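PDB 2QJV: inner membrane protein from Salmonella typhimurium LT2, which probably isomerises glucuronate or a related sugar acid, as a nickel-bound, IolB-like member of the KduI/IolB family within the cupin clan. Local coordinates for residues Asp47-Cys52 against Ser109-Gly114; Val87-His92 against Leu116-Ile121; Thr165-Ala170 against His229-Ile234. The protein carries 2 engineered substitutions. All coordinates share one frame; numbering follows the deposited sequence.

Interaction 1 of 3, residues Asp47-Cys52 against Ser109-Gly114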
loop_
_atom_site.group_PDB
_atom_site.type_symbol
_atom_site.label_atom_id
_atom_site.label_comp_id
_atom_site.label_asym_id
_atom_site.label_seq_id
_atom_site.Cartn_x
_atom_site.Cartn_y
_atom_site.Cartn_z
ATOM N N ASP A 47 8.033 -33.500 -18.627
ATOM C CA ASP A 47 6.935 -33.242 -17.705
ATOM C C ASP A 47 5.615 -32.992 -18.474
ATOM O O ASP A 47 5.524 -33.305 -19.663
ATOM C CB ASP A 47 7.328 -32.109 -16.730
ATOM C CG ASP A 47 7.506 -30.751 -17.385
ATOM O OD1 ASP A 47 7.067 -30.509 -18.538
ATOM O OD2 ASP A 47 8.067 -29.871 -16.696
ATOM N N GLU A 48 4.603 -32.480 -17.779
ATOM C CA GLU A 48 3.276 -32.270 -18.347
ATOM C C GLU A 48 3.113 -30.920 -19.043
ATOM O O GLU A 48 2.003 -30.468 -19.256
ATOM C CB GLU A 48 2.228 -32.411 -17.223
ATOM C CG GLU A 48 2.265 -33.776 -16.468
ATOM C CD GLU A 48 1.907 -34.982 -17.327
ATOM O OE1 GLU A 48 1.503 -34.828 -18.502
ATOM O OE2 GLU A 48 2.021 -36.117 -16.807
ATOM N N ARG A 49 4.217 -30.243 -19.339
ATOM C CA ARG A 49 4.180 -28.958 -20.009
ATOM C C ARG A 49 4.802 -29.022 -21.417
ATOM O O ARG A 49 5.797 -29.732 -21.642
ATOM C CB ARG A 49 4.881 -27.940 -19.100
ATOM C CG ARG A 49 4.065 -27.796 -17.811
ATOM C CD ARG A 49 4.554 -26.830 -16.832
ATOM N NE ARG A 49 4.525 -25.429 -17.227
ATOM C CZ ARG A 49 3.462 -24.626 -17.207
ATOM N NH1 ARG A 49 2.222 -25.071 -16.961
ATOM N NH2 ARG A 49 3.643 -23.362 -17.491
ATOM N N GLU A 50 4.145 -28.362 -22.375
ATOM C CA GLU A 50 4.730 -28.130 -23.692
ATOM C C GLU A 50 5.528 -26.818 -23.568
ATOM O O GLU A 50 5.292 -25.991 -22.676
ATOM C CB GLU A 50 3.719 -28.046 -24.842
ATOM C CG GLU A 50 2.727 -26.940 -24.711
ATOM C CD GLU A 50 1.849 -26.738 -25.924
ATOM O OE1 GLU A 50 1.784 -27.626 -26.822
ATOM O OE2 GLU A 50 1.210 -25.654 -25.940
ATOM N N ARG A 51 6.510 -26.685 -24.441
ATOM C CA ARG A 51 7.419 -25.565 -24.468
ATOM C C ARG A 51 7.726 -25.034 -25.882
ATOM O O ARG A 51 7.661 -25.752 -26.893
ATOM C CB ARG A 51 8.754 -25.935 -23.796
ATOM C CG ARG A 51 8.722 -26.140 -22.289
ATOM C CD ARG A 51 9.993 -26.785 -21.719
ATOM N NE ARG A 51 9.918 -26.861 -20.247
ATOM C CZ ARG A 51 9.341 -27.845 -19.550
ATOM N NH1 ARG A 51 8.745 -28.849 -20.155
ATOM N NH2 ARG A 51 9.308 -27.791 -18.219
ATOM N N CYS A 52 8.055 -23.740 -25.915
ATOM C CA CYS A 52 8.527 -23.057 -27.095
ATOM C C CYS A 52 9.809 -22.326 -26.643
ATOM O O CYS A 52 9.791 -21.435 -25.811
ATOM C CB CYS A 52 7.491 -22.091 -27.699
ATOM S SG CYS A 52 8.042 -21.313 -29.245
ATOM N N SER A 109 6.252 -21.761 -21.496
ATOM C CA SER A 109 5.597 -23.009 -21.148
ATOM C C SER A 109 4.117 -22.878 -20.811
ATOM O O SER A 109 3.666 -21.838 -20.370
ATOM C CB SER A 109 6.342 -23.695 -19.976
ATOM O OG SER A 109 6.323 -22.906 -18.802
ATOM N N ALA A 110 3.389 -23.973 -21.028
ATOM C CA ALA A 110 1.955 -24.072 -20.745
ATOM C C ALA A 110 1.580 -25.539 -20.651
ATOM O O ALA A 110 2.391 -26.413 -21.010
ATOM C CB ALA A 110 1.092 -23.319 -21.801
ATOM N N PRO A 111 0.372 -25.835 -20.154
ATOM C CA PRO A 111 -0.011 -27.250 -20.086
ATOM C C PRO A 111 0.011 -27.967 -21.449
ATOM O O PRO A 111 -0.384 -27.410 -22.489
ATOM C CB PRO A 111 -1.422 -27.214 -19.470
ATOM C CG PRO A 111 -1.434 -25.932 -18.681
ATOM C CD PRO A 111 -0.653 -24.969 -19.539
ATOM N N GLY A 112 0.562 -29.185 -21.413
ATOM C CA GLY A 112 0.646 -30.038 -22.562
ATOM C C GLY A 112 -0.101 -31.339 -22.372
ATOM O O GLY A 112 -0.048 -31.954 -21.322
ATOM N N PHE A 113 -0.782 -31.752 -23.425
ATOM C CA PHE A 113 -1.586 -32.971 -23.434
ATOM C C PHE A 113 -1.615 -33.699 -24.774
ATOM O O PHE A 113 -2.012 -34.850 -24.810
ATOM C CB PHE A 113 -3.034 -32.645 -23.012
ATOM C CG PHE A 113 -3.625 -31.437 -23.710
ATOM C CD1 PHE A 113 -4.200 -31.558 -24.970
ATOM C CD2 PHE A 113 -3.615 -30.190 -23.104
ATOM C CE1 PHE A 113 -4.728 -30.458 -25.616
ATOM C CE2 PHE A 113 -4.161 -29.077 -23.740
ATOM C CZ PHE A 113 -4.731 -29.225 -25.000
ATOM N N GLY A 114 -1.133 -33.079 -25.848
ATOM C CA GLY A 114 -1.257 -33.630 -27.173
ATOM C C GLY A 114 -0.106 -34.495 -27.617
ATOM O O GLY A 114 0.757 -34.861 -26.834
HETATM O O HOH W 1 -0.559 -34.162 -19.899
HETATM O O HOH W 2 7.378 -25.144 -16.718
#
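The R49 guanidinium has the backbone N of A110 over one face, 3.6 Å above its plane, and the hydroxyl of S109 at its edge. Both belong to an antiparallel pairing inside the cupin-type sheet, strand 49-55 running beside strand 104-111. R49 NH2 donates to S109 OG at 3.0 Å, tilted 16° from the guanidinium plane, and also reaches the carbonyl of Y28. The chain bends at its third torsion (chi3 66°), which folds the charged end back over the neighbouring strand; a long, flat cation suits this place because it can lie on a backbone and still donate at its rim. R51 holds the D47 carboxylate end-on in a salt bridge, both oxygens near the guanidinium plane, NH1 to OD1 and NH2 to OD2. D47 OD1 also accepts from R49 N, on the other face of the carboxylate, making an Asx turn that starts the strand. Between the strands, E50 and A110 form a hydrogen-bonded pair. The buried carboxylate of E50 bonds with Y88 OH and with backbone N-H groups of D151, S152 and L153, which would stabilise its charge. At G112 a CB would collide with E50 N, and its own N donates to E48 O at 2.9 Å.

Interaction 2 of 3, residues Val87-His92 against Leu116-Ile121. With NI (nickel (II) ion), chain C.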
loop_
_atom_site.group_PDB
_atom_site.type_symbol
_atom_site.label_atom_id
_atom_site.label_comp_id
_atom_site.label_asym_id
_atom_site.label_seq_id
_atom_site.Cartn_x
_atom_site.Cartn_y
_atom_site.Cartn_z
ATOM N N VAL A 87 12.163 -23.475 -31.130
ATOM C CA VAL A 87 11.903 -24.917 -31.185
ATOM C C VAL A 87 10.686 -25.240 -30.319
ATOM O O VAL A 87 10.645 -24.867 -29.128
ATOM C CB VAL A 87 13.091 -25.778 -30.726
ATOM C CG1 VAL A 87 12.664 -27.288 -30.719
ATOM C CG2 VAL A 87 14.300 -25.486 -31.608
ATOM N N TYR A 88 9.684 -25.865 -30.949
ATOM C CA TYR A 88 8.507 -26.353 -30.250
ATOM C C TYR A 88 8.798 -27.744 -29.655
ATOM O O TYR A 88 9.260 -28.641 -30.365
ATOM C CB TYR A 88 7.247 -26.398 -31.161
ATOM C CG TYR A 88 6.113 -27.108 -30.453
ATOM C CD1 TYR A 88 5.323 -26.445 -29.507
ATOM C CD2 TYR A 88 5.884 -28.481 -30.642
ATOM C CE1 TYR A 88 4.326 -27.124 -28.825
ATOM C CE2 TYR A 88 4.886 -29.158 -29.953
ATOM C CZ TYR A 88 4.122 -28.474 -29.049
ATOM O OH TYR A 88 3.145 -29.149 -28.359
ATOM N N LEU A 89 8.512 -27.912 -28.356
ATOM C CA LEU A 89 8.664 -29.180 -27.667
ATOM C C LEU A 89 7.323 -29.600 -27.080
ATOM O O LEU A 89 6.756 -28.859 -26.295
ATOM C CB LEU A 89 9.687 -29.112 -26.516
ATOM C CG LEU A 89 11.102 -28.645 -26.742
ATOM C CD1 LEU A 89 11.850 -28.593 -25.389
ATOM C CD2 LEU A 89 11.768 -29.570 -27.798
ATOM N N PRO A 90 6.830 -30.792 -27.451
ATOM C CA PRO A 90 5.599 -31.293 -26.826
ATOM C C PRO A 90 5.920 -31.706 -25.397
ATOM O O PRO A 90 7.095 -31.682 -24.969
ATOM C CB PRO A 90 5.236 -32.498 -27.681
ATOM C CG PRO A 90 6.551 -32.996 -28.171
ATOM C CD PRO A 90 7.385 -31.766 -28.398
ATOM N N HIS A 91 4.897 -32.033 -24.630
ATOM C CA HIS A 91 5.130 -32.478 -23.260
ATOM C C HIS A 91 5.768 -33.886 -23.263
ATOM O O HIS A 91 5.847 -34.541 -24.302
ATOM C CB HIS A 91 3.847 -32.389 -22.461
ATOM C CG HIS A 91 2.926 -33.506 -22.728
ATOM N ND1 HIS A 91 2.260 -33.654 -23.926
ATOM C CD2 HIS A 91 2.637 -34.594 -21.993
ATOM C CE1 HIS A 91 1.561 -34.769 -23.891
ATOM N NE2 HIS A 91 1.774 -35.350 -22.732
ATOM N N HIS A 92 6.273 -34.310 -22.107
ATOM C CA HIS A 92 7.007 -35.578 -21.935
ATOM C C HIS A 92 8.258 -35.596 -22.836
ATOM O O HIS A 92 8.611 -36.639 -23.361
ATOM C CB HIS A 92 6.262 -36.888 -22.305
ATOM C CG HIS A 92 4.920 -37.102 -21.687
ATOM N ND1 HIS A 92 4.665 -36.988 -20.333
ATOM C CD2 HIS A 92 3.786 -37.605 -22.253
ATOM C CE1 HIS A 92 3.399 -37.317 -20.118
ATOM N NE2 HIS A 92 2.836 -37.680 -21.273
ATOM N N LEU A 116 1.812 -33.717 -30.715
ATOM C CA LEU A 116 2.551 -33.031 -31.780
ATOM C C LEU A 116 4.032 -33.399 -31.703
ATOM O O LEU A 116 4.536 -33.705 -30.611
ATOM C CB LEU A 116 2.380 -31.521 -31.662
ATOM C CG LEU A 116 0.960 -30.995 -31.893
ATOM C CD1 LEU A 116 0.890 -29.521 -31.477
ATOM C CD2 LEU A 116 0.512 -31.226 -33.351
ATOM N N PRO A 117 4.721 -33.431 -32.855
ATOM C CA PRO A 117 6.143 -33.700 -32.775
ATOM C C PRO A 117 6.976 -32.473 -32.441
ATOM O O PRO A 117 6.498 -31.323 -32.540
ATOM C CB PRO A 117 6.482 -34.162 -34.208
ATOM C CG PRO A 117 5.557 -33.377 -35.055
ATOM C CD PRO A 117 4.270 -33.314 -34.254
ATOM N N VAL A 118 8.202 -32.729 -31.992
ATOM C CA VAL A 118 9.187 -31.692 -31.858
ATOM C C VAL A 118 9.328 -31.021 -33.249
ATOM O O VAL A 118 9.362 -31.708 -34.265
ATOM C CB VAL A 118 10.566 -32.293 -31.419
ATOM C CG1 VAL A 118 11.734 -31.277 -31.597
ATOM C CG2 VAL A 118 10.510 -32.862 -29.994
ATOM N N ARG A 119 9.383 -29.698 -33.317
ATOM C CA ARG A 119 9.629 -29.051 -34.611
ATOM C C ARG A 119 10.374 -27.732 -34.488
ATOM O O ARG A 119 10.228 -27.011 -33.512
ATOM C CB ARG A 119 8.319 -28.817 -35.404
ATOM C CG ARG A 119 7.423 -27.709 -34.944
ATOM C CD ARG A 119 6.228 -27.514 -35.872
ATOM N NE ARG A 119 5.490 -26.274 -35.570
ATOM C CZ ARG A 119 4.596 -26.098 -34.600
ATOM N NH1 ARG A 119 4.267 -27.069 -33.740
ATOM N NH2 ARG A 119 4.027 -24.904 -34.475
ATOM N N LEU A 120 11.157 -27.432 -35.514
ATOM C CA LEU A 120 11.785 -26.161 -35.655
ATOM C C LEU A 120 10.770 -25.141 -36.183
ATOM O O LEU A 120 9.976 -25.442 -37.067
ATOM C CB LEU A 120 12.938 -26.224 -36.670
ATOM C CG LEU A 120 13.840 -24.987 -36.828
ATOM C CD1 LEU A 120 14.623 -24.645 -35.525
ATOM C CD2 LEU A 120 14.792 -25.167 -38.018
ATOM N N ILE A 121 10.782 -23.948 -35.602
ATOM C CA ILE A 121 10.031 -22.808 -36.144
ATOM C C ILE A 121 11.124 -21.827 -36.579
ATOM O O ILE A 121 11.609 -21.005 -35.803
ATOM C CB ILE A 121 9.042 -22.140 -35.165
ATOM C CG1 ILE A 121 8.091 -23.166 -34.512
ATOM C CG2 ILE A 121 8.271 -20.997 -35.922
ATOM C CD1 ILE A 121 7.314 -22.623 -33.308
HETATM NI NI NI C . 0.948 -37.360 -21.832
HETATM O O HOH W 3 1.449 -31.686 -28.442
HETATM O O HOH W 4 0.692 -38.426 -24.021
HETATM O O HOH W 5 0.455 -36.783 -19.916
#
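Y88 N donates to R119 O at 2.9 Å, and R119 N returns a bond to Y88 O at 3.1 Å. Above this hydrogen-bonded pair the two side chains share one face of the sheet. R119 leaves its backbone between N and carbonyl carbon (chi1 75°) and then runs extended, which brings its guanidinium face over Y88 CB, the ring and guanidinium planes 31° apart and NH1 3.8 Å from Y88 CG. NH1 has its polar partner in the carbonyl of L149. The edge of the Y88 ring meets the carbonyl O of P117, which lies in the ring plane 3.5 Å from CD2, while the side chains of L116 and Y88 cross at about a right angle, CB coming to CE2. Tyrosine suits this buried place because its ring packs against aliphatic carbon and its hydroxyl still reaches E50, and a water links that hydroxyl to L116 N. Here strand 119-121 forms one border of the antiparallel cupin-type sheet, joined to strand 86-89. The other face carries V87 and L120, branched aliphatic chains that touch through V87 CG2 and L120 CD1 at 4.0 Å. V118 lies alongside L89, both pointing the same way, and its CG2 also packs on P90 CD at 3.7 Å. Beyond P90 the chain leaves the sheet and presents two consecutive imidazoles to a nickel ion, H92 NE2 at 2.0 Å and H91 NE2 at 2.4 Å. H91 CD2 lies over the centre of the H92 ring, and two waters join the histidines on the metal.

Interaction 3 of 3, residues Thr165-Ala170 against His229-Ile234. With NI (nickel (II) ion), chain D.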
loop_
_atom_site.group_PDB
_atom_site.type_symbol
_atom_site.label_atom_id
_atom_site.label_comp_id
_atom_site.label_asym_id
_atom_site.label_seq_id
_atom_site.Cartn_x
_atom_site.Cartn_y
_atom_site.Cartn_z
ATOM N N THR A 165 2.926 3.895 -29.240
ATOM C CA THR A 165 2.138 3.128 -28.273
ATOM C C THR A 165 1.773 1.767 -28.897
ATOM O O THR A 165 1.349 1.726 -30.043
ATOM C CB THR A 165 0.842 3.878 -27.882
ATOM O OG1 THR A 165 1.101 5.278 -27.778
ATOM C CG2 THR A 165 0.262 3.316 -26.562
ATOM N N SER A 166 1.964 0.677 -28.149
ATOM C CA SER A 166 1.623 -0.673 -28.621
ATOM C C SER A 166 0.709 -1.369 -27.593
ATOM O O SER A 166 0.429 -0.797 -26.529
ATOM C CB SER A 166 2.880 -1.502 -29.010
ATOM O OG SER A 166 3.748 -1.675 -27.948
ATOM N N SER A 167 0.207 -2.569 -27.949
ATOM C CA SER A 167 -0.874 -3.232 -27.201
ATOM C C SER A 167 -2.017 -2.175 -27.029
ATOM O O SER A 167 -2.693 -2.080 -26.007
ATOM C CB SER A 167 -0.381 -3.847 -25.884
ATOM O OG SER A 167 0.691 -4.761 -26.171
ATOM N N TRP A 168 -2.232 -1.458 -28.112
ATOM C CA TRP A 168 -3.061 -0.289 -28.145
ATOM C C TRP A 168 -3.645 -0.165 -29.542
ATOM O O TRP A 168 -2.930 -0.357 -30.504
ATOM C CB TRP A 168 -2.196 0.944 -27.774
ATOM C CG TRP A 168 -2.910 2.242 -27.853
ATOM C CD1 TRP A 168 -2.823 3.159 -28.858
ATOM C CD2 TRP A 168 -3.830 2.777 -26.891
ATOM N NE1 TRP A 168 -3.632 4.236 -28.585
ATOM C CE2 TRP A 168 -4.259 4.036 -27.384
ATOM C CE3 TRP A 168 -4.318 2.327 -25.652
ATOM C CZ2 TRP A 168 -5.183 4.840 -26.694
ATOM C CZ3 TRP A 168 -5.229 3.111 -24.971
ATOM C CH2 TRP A 168 -5.655 4.365 -25.484
ATOM N N PRO A 169 -4.950 0.182 -29.682
ATOM C CA PRO A 169 -5.963 0.501 -28.676
ATOM C C PRO A 169 -6.081 -0.638 -27.681
ATOM O O PRO A 169 -5.892 -1.809 -28.031
ATOM C CB PRO A 169 -7.249 0.654 -29.475
ATOM C CG PRO A 169 -6.825 0.918 -30.801
ATOM C CD PRO A 169 -5.519 0.243 -31.028
ATOM N N ALA A 170 -6.361 -0.247 -26.447
ATOM C CA ALA A 170 -6.422 -1.126 -25.277
ATOM C C ALA A 170 -7.331 -2.319 -25.547
ATOM O O ALA A 170 -8.478 -2.125 -26.016
ATOM C CB ALA A 170 -6.921 -0.305 -24.054
ATOM N N HIS A 229 -3.879 -3.513 -21.226
ATOM C CA HIS A 229 -2.433 -3.536 -20.931
ATOM C C HIS A 229 -1.535 -2.823 -21.965
ATOM O O HIS A 229 -0.526 -3.400 -22.446
ATOM C CB HIS A 229 -1.995 -5.001 -20.695
ATOM C CG HIS A 229 -2.598 -5.988 -21.656
ATOM N ND1 HIS A 229 -3.884 -6.476 -21.512
ATOM C CD2 HIS A 229 -2.089 -6.606 -22.744
ATOM C CE1 HIS A 229 -4.129 -7.356 -22.452
ATOM N NE2 HIS A 229 -3.059 -7.453 -23.217
ATOM N N PRO A 230 -1.870 -1.563 -22.283
ATOM C CA PRO A 230 -1.027 -0.843 -23.270
ATOM C C PRO A 230 0.399 -0.497 -22.789
ATOM O O PRO A 230 0.647 -0.348 -21.569
ATOM C CB PRO A 230 -1.827 0.449 -23.540
ATOM C CG PRO A 230 -2.591 0.650 -22.260
ATOM C CD PRO A 230 -2.977 -0.722 -21.813
ATOM N N VAL A 231 1.295 -0.374 -23.772
ATOM C CA VAL A 231 2.686 -0.012 -23.587
ATOM C C VAL A 231 2.959 1.361 -24.229
ATOM O O VAL A 231 2.804 1.548 -25.452
ATOM C CB VAL A 231 3.613 -1.069 -24.208
ATOM C CG1 VAL A 231 5.086 -0.603 -24.213
ATOM C CG2 VAL A 231 3.422 -2.454 -23.519
ATOM N N ALA A 232 3.382 2.312 -23.403
ATOM C CA ALA A 232 3.781 3.649 -23.865
ATOM C C ALA A 232 5.312 3.753 -23.836
ATOM O O ALA A 232 5.939 3.678 -22.779
ATOM C CB ALA A 232 3.119 4.791 -23.051
ATOM N N THR A 233 5.908 3.904 -25.007
ATOM C CA THR A 233 7.352 4.057 -25.120
ATOM C C THR A 233 7.760 5.547 -24.965
ATOM O O THR A 233 6.961 6.463 -25.119
ATOM C CB THR A 233 7.932 3.436 -26.461
ATOM O OG1 THR A 233 7.508 4.210 -27.559
ATOM C CG2 THR A 233 7.516 1.969 -26.654
ATOM N N ILE A 234 9.054 5.734 -24.711
ATOM C CA ILE A 234 9.708 6.979 -24.371
ATOM C C ILE A 234 10.711 7.383 -25.451
ATOM O O ILE A 234 11.507 6.547 -25.894
ATOM C CB ILE A 234 10.455 6.741 -22.981
ATOM C CG1 ILE A 234 9.421 6.450 -21.866
ATOM C CG2 ILE A 234 11.363 7.856 -22.586
ATOM C CD1 ILE A 234 8.429 7.532 -21.615
HETATM NI NI NI D . -2.807 -8.886 -24.836
HETATM O O HOH W 6 -4.034 -3.769 -24.332
HETATM O O HOH W 7 -1.024 -7.963 -25.720
HETATM O O HOH W 8 -2.526 -10.186 -26.573
#
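This short antiparallel ladder joins strand 165-166 to strand 231-233 beside the nickel site of the cupin-type fold. S166 and V231 are its hydrogen-bonded pair: V231 N donates to S166 O at 2.9 Å and S166 N to V231 O. T165 turns its methyl anti to its own N, which lays CG2 against V231 O at 3.3 Å. Its hydroxyl is thereby directed to the backbone N of A235 of the second subunit, the dual character of threonine serving both ladder and interface. On the S166 side, OG lies 3.8 Å from V231 CB and bonds with T160 and Y241, while the hydroxyl of S167 bonds with Y188 and Y241; small hydroxyl residues suit a place where tyrosine hydroxyls are their partners. After S166 the strand pairing gives way to a loop, and W168 CE3 packs obliquely on P230 CB at 3.8 Å, its indole NE1 donating to the carbonyl of A235 of the second subunit. The peptide bond before P169 is cis, shortly ahead of the nickel ligands H171 and H173. At the cupin metal centre, H229 NE2 binds nickel at 2.2 Å with H171, H173, E186 and two waters, the three-histidine, one-glutamate set familiar from cupins. The other ring nitrogen, ND1, bonds with G227 O, which fixes the rotation of the imidazole. A further water lies over the ring's centre and joins S167 O, 2.7 Å away, to H229 N.

In the fold
Interactions 1 and 2 are neighbours in one six-stranded antiparallel sheet, their centres about 9 Å apart. Strand 49-55 pairs with strand 104-111 on one side and strand 86-89 on the other, and strand 119-121 borders the latter. Their segments alternate along the chain, so the two contacts interlock, and E50 and Y88 tie them together directly. Interaction 3 comes later in sequence and lies across the chain's centre, in a separate four-stranded sheet, its centre about 30 Å from that of interaction 1 and about 32 Å from that of interaction 2. The nickel ion of H91 and H92 and the four-ligand centre that includes H229 are two separate sites, the latter the likelier functional one.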